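Local atomic coordinates of lantibiotic dehydratase (Microbispora corallina, PDB entry 5EHK), a protein that probably dehydrates serine and threonine residues of the NAI-107 precursor peptide, using glutamyl-tRNA as the glutamate donor, as other class I lantibiotic dehydratases do. Residues A94-L97 with L102-L105; P235-I240 with A273-Q278; G473-V478 with A761-G766; P967-V972 with S1068-L1073. All coordinates share one frame; numbering follows the deposited sequence.

Contact 1: A94-L97 with L102-L105; sequences AVEL and LAGL
The backbones come nearest at E96 and A103, whose CA atoms lie 5.0 Å apart where two successive short helices, 92-98 and 100-110, turn close past one another. A103 fills the join from its side. Its single methyl is directed at the other helix and settles against main chain more than side chain: CB is 3.7 Å from CA of E96 and 3.8 Å from the carbonyl O of V95. A methyl this small is consistent with so close an approach.

V95 makes the apolar half of the contact. With CG1 anti to the backbone N (chi1 175°), that methyl is carried out to L102, while CG2 stays beside the nitrogen. CG1 of V95 rests 3.7 Å from CD2 of L102 and also lies near CG and CB, so one methyl runs over the root and one branch of the leucine; the two side chains meet at a slant.

E96 starts out facing away from helix 100-110, yet its CG swings back to 3.8 Å from CB of A103. The chain bends at chi2, about the CB-CG bond, and the carboxylate leaves the contact for a salt bridge from OE2 to R346. L102 also packs on A125 and Y132 of helix 119-138, and its backbone N is held by the hydroxyl of S99. This is a tight junction between two consecutive helices, with S99 alone between them, in which alanine and valine pack the inside of the bend and the leucine ties it to the long helix 119-138 of the N-terminal family region.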
loop_
_atom_site.group_PDB
_atom_site.type_symbol
_atom_site.label_atom_id
_atom_site.label_comp_id
_atom_site.label_asym_id
_atom_site.label_seq_id
_atom_site.Cartn_x
_atom_site.Cartn_y
_atom_site.Cartn_z
ATOM N N ALA A 94 20.814 45.231 6.503
ATOM C CA ALA A 94 20.113 43.973 6.317
ATOM C C ALA A 94 21.090 42.799 6.348
ATOM O O ALA A 94 20.809 41.779 6.969
ATOM C CB ALA A 94 19.320 43.984 5.002
ATOM N N VAL A 95 22.234 42.948 5.690
ATOM C CA VAL A 95 23.205 41.861 5.620
ATOM C C VAL A 95 23.912 41.656 6.968
ATOM O O VAL A 95 24.284 40.540 7.314
ATOM C CB VAL A 95 24.195 42.017 4.425
ATOM C CG1 VAL A 95 25.262 40.933 4.454
ATOM C CG2 VAL A 95 23.449 41.938 3.112
ATOM N N GLU A 96 24.074 42.726 7.736
ATOM C CA GLU A 96 24.616 42.626 9.098
ATOM C C GLU A 96 23.691 41.812 10.015
ATOM O O GLU A 96 24.121 41.237 11.021
ATOM C CB GLU A 96 24.823 44.025 9.702
ATOM C CG GLU A 96 26.283 44.375 9.981
ATOM C CD GLU A 96 26.661 45.774 9.506
ATOM O OE1 GLU A 96 25.837 46.712 9.636
ATOM O OE2 GLU A 96 27.790 45.927 8.995
ATOM N N LEU A 97 22.421 41.763 9.640
ATOM C CA LEU A 97 21.415 41.094 10.428
ATOM C C LEU A 97 21.203 39.647 9.978
ATOM O O LEU A 97 21.133 38.751 10.811
ATOM C CB LEU A 97 20.117 41.873 10.309
ATOM C CG LEU A 97 18.968 41.438 11.191
ATOM C CD1 LEU A 97 19.397 41.503 12.640
ATOM C CD2 LEU A 97 17.803 42.353 10.939
ATOM N N LEU A 102 28.839 37.203 6.317
ATOM C CA LEU A 102 28.989 37.877 5.035
ATOM C C LEU A 102 29.265 39.347 5.279
ATOM O O LEU A 102 29.994 39.988 4.520
ATOM C CB LEU A 102 27.736 37.712 4.177
ATOM C CG LEU A 102 27.737 38.455 2.835
ATOM C CD1 LEU A 102 28.884 37.976 1.962
ATOM C CD2 LEU A 102 26.416 38.269 2.107
ATOM N N ALA A 103 28.677 39.865 6.352
ATOM C CA ALA A 103 28.843 41.259 6.722
ATOM C C ALA A 103 30.289 41.520 7.102
ATOM O O ALA A 103 30.812 42.615 6.892
ATOM C CB ALA A 103 27.908 41.631 7.861
ATOM N N GLY A 104 30.938 40.510 7.664
ATOM C CA GLY A 104 32.330 40.653 8.036
ATOM C C GLY A 104 33.194 40.833 6.803
ATOM O O GLY A 104 34.042 41.726 6.745
ATOM N N LEU A 105 32.950 40.011 5.792
ATOM C CA LEU A 105 33.721 40.099 4.563
ATOM C C LEU A 105 33.555 41.468 3.889
ATOM O O LEU A 105 34.516 42.037 3.373
ATOM C CB LEU A 105 33.346 38.954 3.622
ATOM C CG LEU A 105 34.147 38.836 2.332
ATOM C CD1 LEU A 105 34.330 37.377 1.956
ATOM C CD2 LEU A 105 33.446 39.588 1.221
#

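Contact 2: P235-I240 with A273-Q278; sequences PVVAEI and ADMAAQ
V237 is the first residue of 235-240 to reach the other helix, and what it meets is the end of M275. The methyl CE of M275 sits across the fork of the valine, 3.5 Å from CG1 and 3.7 Å from CG2 of V237, with CB also close. The fork is presented because CG1 of V237 stands anti to the backbone N (chi1 161°) and CG2 beside it; the two side chains cross at a slant. The main chain here is the opening of helix 235-243, whose turns are set by the bonds from E239 N to P235 O and from I240 N to V236 O.

The order of elements around this point, with helix 235-243 followed by short strand 248-249, helices 250-260 and 267-278 and strand 281-283, is consistent with a winged helix-turn-helix unit, the kind of fold that related dehydratases use to recognise the leader peptide. M275 joins helix 267-278 to helix 235-243, with CA of V237 and CA of M275 8.7 Å apart.

One turn on from V237, I240 approaches tip to tip and takes the sulfur. CG2 of I240 is 3.6 Å from SD of M275, and CD1 lies at 3.8 Å from the same atom. I240 also packs on L271 and L272 of helix 267-278 and on V257 of helix 250-260. The methionine runs straight as far as its sulfur (chi2 -180°) and then bends at chi3, which turns CE off toward V237 while leaving SD with I240; it also touches L281 of strand 281-283.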
loop_
_atom_site.group_PDB
_atom_site.type_symbol
_atom_site.label_atom_id
_atom_site.label_comp_id
_atom_site.label_asym_id
_atom_site.label_seq_id
_atom_site.Cartn_x
_atom_site.Cartn_y
_atom_site.Cartn_z
ATOM N N PRO A 235 5.068 9.672 45.997
ATOM C CA PRO A 235 3.918 10.400 46.541
ATOM C C PRO A 235 4.109 11.907 46.576
ATOM O O PRO A 235 3.131 12.640 46.458
ATOM C CB PRO A 235 3.790 9.854 47.963
ATOM C CG PRO A 235 4.444 8.557 47.949
ATOM C CD PRO A 235 5.496 8.576 46.885
ATOM N N VAL A 236 5.338 12.369 46.786
ATOM C CA VAL A 236 5.606 13.813 46.842
ATOM C C VAL A 236 5.460 14.422 45.450
ATOM O O VAL A 236 4.836 15.473 45.271
ATOM C CB VAL A 236 7.011 14.127 47.345
ATOM C CG1 VAL A 236 7.055 15.583 47.823
ATOM C CG2 VAL A 236 7.378 13.189 48.466
ATOM N N VAL A 237 6.101 13.759 44.487
ATOM C CA VAL A 237 5.996 14.074 43.069
ATOM C C VAL A 237 4.540 14.118 42.585
ATOM O O VAL A 237 4.152 15.062 41.891
ATOM C CB VAL A 237 6.837 13.071 42.216
ATOM C CG1 VAL A 237 6.401 13.064 40.755
ATOM C CG2 VAL A 237 8.333 13.355 42.350
ATOM N N ALA A 238 3.729 13.129 42.971
ATOM C CA ALA A 238 2.331 13.082 42.527
ATOM C C ALA A 238 1.472 14.194 43.133
ATOM O O ALA A 238 0.611 14.769 42.440
ATOM C CB ALA A 238 1.721 11.736 42.817
ATOM N N GLU A 239 1.728 14.510 44.406
ATOM C CA GLU A 239 1.027 15.588 45.111
ATOM C C GLU A 239 1.329 16.948 44.490
ATOM O O GLU A 239 0.455 17.823 44.403
ATOM C CB GLU A 239 1.422 15.607 46.589
ATOM C CG GLU A 239 0.622 16.588 47.434
ATOM C CD GLU A 239 -0.752 16.066 47.795
ATOM O OE1 GLU A 239 -0.973 14.848 47.654
ATOM O OE2 GLU A 239 -1.620 16.873 48.193
ATOM N N ILE A 240 2.580 17.120 44.073
ATOM C CA ILE A 240 3.015 18.363 43.469
ATOM C C ILE A 240 2.242 18.552 42.177
ATOM O O ILE A 240 1.580 19.581 41.968
ATOM C CB ILE A 240 4.532 18.342 43.200
ATOM C CG1 ILE A 240 5.301 18.510 44.519
ATOM C CG2 ILE A 240 4.909 19.432 42.219
ATOM C CD1 ILE A 240 6.796 18.422 44.397
ATOM N N ALA A 273 12.114 22.755 41.658
ATOM C CA ALA A 273 13.167 23.256 40.777
ATOM C C ALA A 273 13.684 22.187 39.821
ATOM O O ALA A 273 13.918 22.460 38.649
ATOM C CB ALA A 273 14.298 23.823 41.588
ATOM N N ASP A 274 13.941 20.993 40.342
ATOM C CA ASP A 274 14.306 19.841 39.508
ATOM C C ASP A 274 13.203 19.519 38.499
ATOM O O ASP A 274 13.473 19.151 37.353
ATOM C CB ASP A 274 14.507 18.615 40.383
ATOM C CG ASP A 274 15.814 18.633 41.100
ATOM O OD1 ASP A 274 16.719 19.351 40.621
ATOM O OD2 ASP A 274 15.924 17.950 42.143
ATOM N N MET A 275 11.954 19.651 38.945
ATOM C CA MET A 275 10.804 19.347 38.102
ATOM C C MET A 275 10.658 20.374 36.992
ATOM O O MET A 275 10.407 20.018 35.839
ATOM C CB MET A 275 9.520 19.284 38.931
ATOM C CG MET A 275 9.403 18.045 39.799
ATOM S SD MET A 275 7.859 18.072 40.727
ATOM C CE MET A 275 7.337 16.388 40.510
ATOM N N ALA A 276 10.803 21.647 37.345
ATOM C CA ALA A 276 10.761 22.707 36.350
ATOM C C ALA A 276 11.928 22.565 35.364
ATOM O O ALA A 276 11.849 23.006 34.225
ATOM C CB ALA A 276 10.757 24.061 37.014
ATOM N N ALA A 277 13.010 21.944 35.811
ATOM C CA ALA A 277 14.155 21.717 34.946
ATOM C C ALA A 277 13.946 20.538 33.992
ATOM O O ALA A 277 14.550 20.492 32.922
ATOM C CB ALA A 277 15.403 21.503 35.770
ATOM N N GLN A 278 13.136 19.563 34.400
ATOM C CA GLN A 278 12.884 18.409 33.550
ATOM C C GLN A 278 11.679 18.670 32.685
ATOM O O GLN A 278 11.292 17.832 31.867
ATOM C CB GLN A 278 12.580 17.163 34.375
ATOM C CG GLN A 278 13.624 16.733 35.378
ATOM C CD GLN A 278 13.173 15.487 36.138
ATOM O OE1 GLN A 278 13.185 14.382 35.593
ATOM N NE2 GLN A 278 12.731 15.671 37.386
#

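Contact 3: G473-V478 with A761-G766; sequences GEREIV and AQQVAG
Ahead of Q763, the residue that meets R475, strand 760-763 is seated between two others: A761 has backbone bonds with W692, and Q762 with L728. Q763 then sends its side chain across to the loop before strand 476-479. CG stands anti to the backbone N (chi1 -176°) and the chain runs on extended, carrying the amide against the arginine so that the two side chains cross at about a right angle.

NE2 of Q763 lies 3.1 Å from NH1 of R475, but both are donors and no hydrogen bond joins them. What gathers them is a shared acceptor, the carboxylate oxygen OE1 of E768, which takes a hydrogen bond from the glutamine and a salt bridge from the arginine. The amide and guanidinium planes stand 86° apart. CD of R475 passes 4.0 Å from NE2 of Q763, while NH2 of the arginine is held by the carbonyl of N722.

Strands 476-479 and 760-763 are not sheet neighbours here: 676-682 and 685-693 lie between them in the pairing. Polar side chains from two parts of a mixed beta region that do not pair directly thus converge on the carboxylate of E768.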
loop_
_atom_site.group_PDB
_atom_site.type_symbol
_atom_site.label_atom_id
_atom_site.label_comp_id
_atom_site.label_asym_id
_atom_site.label_seq_id
_atom_site.Cartn_x
_atom_site.Cartn_y
_atom_site.Cartn_z
ATOM N N GLY A 473 0.837 26.714 -29.253
ATOM C CA GLY A 473 1.973 27.433 -28.678
ATOM C C GLY A 473 1.703 28.464 -27.582
ATOM O O GLY A 473 2.566 29.283 -27.286
ATOM N N GLU A 474 0.514 28.410 -26.977
ATOM C CA GLU A 474 0.071 29.340 -25.935
ATOM C C GLU A 474 0.620 29.016 -24.530
ATOM O O GLU A 474 0.665 27.859 -24.123
ATOM C CB GLU A 474 -1.447 29.315 -25.861
ATOM C CG GLU A 474 -2.164 29.784 -27.117
ATOM C CD GLU A 474 -3.640 29.383 -27.118
ATOM O OE1 GLU A 474 -3.988 28.395 -26.428
ATOM O OE2 GLU A 474 -4.456 30.063 -27.781
ATOM N N ARG A 475 1.003 30.044 -23.779
ATOM C CA ARG A 475 1.554 29.853 -22.444
ATOM C C ARG A 475 0.473 29.845 -21.378
ATOM O O ARG A 475 0.766 29.601 -20.208
ATOM C CB ARG A 475 2.486 31.000 -22.102
ATOM C CG ARG A 475 3.692 31.074 -22.952
ATOM C CD ARG A 475 4.285 32.454 -22.856
ATOM N NE ARG A 475 5.671 32.473 -23.308
ATOM C CZ ARG A 475 6.429 33.560 -23.321
ATOM N NH1 ARG A 475 5.942 34.718 -22.910
ATOM N NH2 ARG A 475 7.677 33.480 -23.740
ATOM N N GLU A 476 -0.768 30.126 -21.766
ATOM C CA GLU A 476 -1.859 30.134 -20.811
ATOM C C GLU A 476 -3.041 29.513 -21.512
ATOM O O GLU A 476 -3.212 29.679 -22.712
ATOM C CB GLU A 476 -2.179 31.558 -20.349
ATOM C CG GLU A 476 -1.045 32.230 -19.540
ATOM C CD GLU A 476 -1.452 33.549 -18.851
ATOM O OE1 GLU A 476 -2.654 33.932 -18.914
ATOM O OE2 GLU A 476 -0.553 34.212 -18.261
ATOM N N ILE A 477 -3.845 28.776 -20.767
ATOM C CA ILE A 477 -5.046 28.175 -21.294
ATOM C C ILE A 477 -6.164 28.783 -20.456
ATOM O O ILE A 477 -5.916 29.178 -19.320
ATOM C CB ILE A 477 -4.969 26.612 -21.215
ATOM C CG1 ILE A 477 -6.047 25.956 -22.080
ATOM C CG2 ILE A 477 -5.068 26.090 -19.774
ATOM C CD1 ILE A 477 -5.673 25.799 -23.560
ATOM N N VAL A 478 -7.364 28.931 -21.019
ATOM C CA VAL A 478 -8.453 29.599 -20.309
ATOM C C VAL A 478 -9.588 28.639 -20.017
ATOM O O VAL A 478 -10.129 28.023 -20.927
ATOM C CB VAL A 478 -9.032 30.784 -21.113
ATOM C CG1 VAL A 478 -10.322 31.304 -20.450
ATOM C CG2 VAL A 478 -7.994 31.902 -21.264
ATOM N N ALA A 761 10.866 27.234 -13.206
ATOM C CA ALA A 761 10.802 28.621 -13.635
ATOM C C ALA A 761 9.360 29.039 -13.851
ATOM O O ALA A 761 8.636 28.407 -14.626
ATOM C CB ALA A 761 11.597 28.812 -14.890
ATOM N N GLN A 762 8.945 30.109 -13.175
ATOM C CA GLN A 762 7.617 30.656 -13.405
ATOM C C GLN A 762 7.671 31.957 -14.212
ATOM O O GLN A 762 8.564 32.809 -14.033
ATOM C CB GLN A 762 6.902 30.906 -12.085
ATOM C CG GLN A 762 6.026 29.763 -11.599
ATOM C CD GLN A 762 5.408 30.052 -10.228
ATOM O OE1 GLN A 762 5.197 31.214 -9.847
ATOM N NE2 GLN A 762 5.154 28.990 -9.464
ATOM N N GLN A 763 6.708 32.095 -15.116
ATOM C CA GLN A 763 6.496 33.362 -15.767
ATOM C C GLN A 763 6.001 34.353 -14.725
ATOM O O GLN A 763 5.064 34.056 -13.977
ATOM C CB GLN A 763 5.501 33.243 -16.914
ATOM C CG GLN A 763 5.334 34.551 -17.675
ATOM C CD GLN A 763 4.556 34.395 -18.971
ATOM O OE1 GLN A 763 3.575 33.637 -19.047
ATOM N NE2 GLN A 763 4.978 35.138 -19.998
ATOM N N VAL A 764 6.667 35.508 -14.670
ATOM C CA VAL A 764 6.333 36.595 -13.758
ATOM C C VAL A 764 4.926 37.150 -13.995
ATOM O O VAL A 764 4.498 37.322 -15.139
ATOM C CB VAL A 764 7.339 37.724 -13.911
ATOM C CG1 VAL A 764 7.029 38.862 -12.960
ATOM C CG2 VAL A 764 8.734 37.197 -13.680
ATOM N N ALA A 765 4.222 37.446 -12.907
ATOM C CA ALA A 765 2.858 37.933 -12.989
ATOM C C ALA A 765 2.824 39.237 -13.781
ATOM O O ALA A 765 3.501 40.204 -13.423
ATOM C CB ALA A 765 2.305 38.156 -11.579
ATOM N N GLY A 766 2.058 39.254 -14.868
ATOM C CA GLY A 766 1.903 40.468 -15.645
ATOM C C GLY A 766 2.758 40.512 -16.897
ATOM O O GLY A 766 2.505 41.294 -17.805
#

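Contact 4: P967-V972 with S1068-L1073; sequences PPAPVV and STQLRL
Two hydrogen bonds pair the amide of Q1070 with both polar backbone atoms of A969. The stronger runs from A969 N to OE1 of Q1070, 2.7 Å long and bent little (166°); it lies in the carbonyl plane and meets a lone pair, with a C=O...N angle of 121°. The second, from NE2 of Q1070 to A969 O, is weak at 3.3 Å. Both ends of the amide are thus used on one residue, which should hold its rotation, chiefly through the stronger bond. To get there CG sits between the backbone N and the carbonyl carbon, the crowded position (chi1 75°), and the chain then stretches out straight.

The residue gripped belongs to a proline-rich stretch, P967 to P970, whose backbone is close to polyproline II, a conformation that forms no regular backbone bonds within itself; here a side chain of helix 1068-1085 pairs with A969 N and O. P967 O finds a partner in R1058.

Van der Waals contact frames the amide. CB of P968 lies 3.8 Å from NE2 of Q1070, and CB of A969 is directed at the helix beside OE1. W996 of helix 992-997 touches both P968 and Q1070, and Y1057 of helix 1044-1059 packs on Q1070 as well.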
loop_
_atom_site.group_PDB
_atom_site.type_symbol
_atom_site.label_atom_id
_atom_site.label_comp_id
_atom_site.label_asym_id
_atom_site.label_seq_id
_atom_site.Cartn_x
_atom_site.Cartn_y
_atom_site.Cartn_z
ATOM N N PRO A 967 -41.541 -9.677 19.996
ATOM C CA PRO A 967 -41.999 -8.300 19.780
ATOM C C PRO A 967 -40.948 -7.311 20.266
ATOM O O PRO A 967 -40.250 -7.608 21.226
ATOM C CB PRO A 967 -43.229 -8.197 20.684
ATOM C CG PRO A 967 -43.021 -9.246 21.729
ATOM C CD PRO A 967 -42.337 -10.372 21.022
ATOM N N PRO A 968 -40.812 -6.170 19.587
ATOM C CA PRO A 968 -39.951 -5.084 20.061
ATOM C C PRO A 968 -40.400 -4.471 21.386
ATOM O O PRO A 968 -41.418 -4.877 21.952
ATOM C CB PRO A 968 -40.020 -4.057 18.926
ATOM C CG PRO A 968 -40.340 -4.860 17.700
ATOM C CD PRO A 968 -41.244 -5.970 18.194
ATOM N N ALA A 969 -39.586 -3.566 21.918
ATOM C CA ALA A 969 -40.011 -2.691 23.002
ATOM C C ALA A 969 -40.841 -1.610 22.331
ATOM O O ALA A 969 -40.654 -1.355 21.140
ATOM C CB ALA A 969 -38.817 -2.089 23.710
ATOM N N PRO A 970 -41.793 -1.004 23.066
ATOM C CA PRO A 970 -42.620 0.059 22.473
ATOM C C PRO A 970 -41.814 1.293 22.059
ATOM O O PRO A 970 -40.827 1.648 22.708
ATOM C CB PRO A 970 -43.598 0.426 23.600
ATOM C CG PRO A 970 -43.022 -0.137 24.843
ATOM C CD PRO A 970 -42.205 -1.323 24.445
ATOM N N VAL A 971 -42.243 1.940 20.983
ATOM C CA VAL A 971 -41.520 3.088 20.453
ATOM C C VAL A 971 -42.257 4.415 20.716
ATOM O O VAL A 971 -43.483 4.453 20.825
ATOM C CB VAL A 971 -41.214 2.913 18.946
ATOM C CG1 VAL A 971 -42.269 3.610 18.086
ATOM C CG2 VAL A 971 -39.824 3.432 18.630
ATOM N N VAL A 972 -41.494 5.493 20.867
ATOM C CA VAL A 972 -42.070 6.827 21.017
ATOM C C VAL A 972 -42.381 7.460 19.650
ATOM O O VAL A 972 -43.419 8.088 19.451
ATOM C CB VAL A 972 -41.139 7.755 21.853
ATOM C CG1 VAL A 972 -39.738 7.884 21.218
ATOM C CG2 VAL A 972 -41.785 9.115 22.055
ATOM N N SER A 1068 -32.384 3.156 19.768
ATOM C CA SER A 1068 -31.277 2.510 19.064
ATOM C C SER A 1068 -30.737 1.239 19.719
ATOM O O SER A 1068 -30.214 0.379 19.022
ATOM C CB SER A 1068 -30.116 3.499 18.893
ATOM O OG SER A 1068 -30.422 4.491 17.934
ATOM N N THR A 1069 -30.872 1.115 21.038
ATOM C CA THR A 1069 -30.341 -0.046 21.742
ATOM C C THR A 1069 -30.875 -1.366 21.173
ATOM O O THR A 1069 -30.083 -2.222 20.764
ATOM C CB THR A 1069 -30.611 0.028 23.255
ATOM O OG1 THR A 1069 -29.951 1.173 23.805
ATOM C CG2 THR A 1069 -30.091 -1.208 23.953
ATOM N N GLN A 1070 -32.199 -1.510 21.091
ATOM C CA GLN A 1070 -32.770 -2.768 20.615
ATOM C C GLN A 1070 -32.462 -3.045 19.134
ATOM O O GLN A 1070 -32.221 -4.195 18.769
ATOM C CB GLN A 1070 -34.270 -2.902 20.915
ATOM C CG GLN A 1070 -35.218 -2.086 20.057
ATOM C CD GLN A 1070 -36.664 -2.229 20.518
ATOM O OE1 GLN A 1070 -36.974 -3.112 21.307
ATOM N NE2 GLN A 1070 -37.558 -1.395 19.989
ATOM N N LEU A 1071 -32.463 -2.010 18.290
ATOM C CA LEU A 1071 -32.100 -2.191 16.876
ATOM C C LEU A 1071 -30.665 -2.656 16.655
ATOM O O LEU A 1071 -30.381 -3.406 15.727
ATOM C CB LEU A 1071 -32.335 -0.924 16.052
ATOM C CG LEU A 1071 -33.426 -0.928 14.977
ATOM C CD1 LEU A 1071 -34.456 -2.002 15.198
ATOM C CD2 LEU A 1071 -34.092 0.425 14.872
ATOM N N ARG A 1072 -29.757 -2.177 17.485
ATOM C CA ARG A 1072 -28.371 -2.577 17.395
ATOM C C ARG A 1072 -28.167 -3.983 17.974
ATOM O O ARG A 1072 -27.384 -4.768 17.449
ATOM C CB ARG A 1072 -27.473 -1.548 18.090
ATOM C CG ARG A 1072 -26.101 -2.084 18.506
ATOM C CD ARG A 1072 -25.281 -0.971 19.135
ATOM N NE ARG A 1072 -23.841 -1.211 19.063
ATOM C CZ ARG A 1072 -23.093 -0.995 17.981
ATOM N NH1 ARG A 1072 -23.643 -0.549 16.854
ATOM N NH2 ARG A 1072 -21.790 -1.234 18.027
ATOM N N LEU A 1073 -28.877 -4.292 19.055
ATOM C CA LEU A 1073 -28.751 -5.590 19.714
ATOM C C LEU A 1073 -29.106 -6.725 18.771
ATOM O O LEU A 1073 -28.273 -7.597 18.494
ATOM C CB LEU A 1073 -29.683 -5.653 20.923
ATOM C CG LEU A 1073 -29.555 -6.743 21.984
ATOM C CD1 LEU A 1073 -30.416 -6.338 23.169
ATOM C CD2 LEU A 1073 -29.970 -8.116 21.505
#

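From the N terminus the four contacts come strictly in series, each closing before the next opens, so none nests in or crosses another. Contact 1 spans only four residues, three of them helical, between adjoining helices. Contact 2 spans 32 residues, within one small, mainly helical region. Contact 3 makes the longest closure, 282 residues, and brings the strand 760-763 region back to the loop ahead of strand 476-479. Contact 4 closes 95 residues in the C-terminal part, tying the loop after helix 950-965 to helix 1068-1085. No two touch: contacts 1 and 3 are the nearest pair, with centres 37 Å apart, whereas contacts 1 and 4, at 77 Å between centres, lie on opposite sides of the chain's centre.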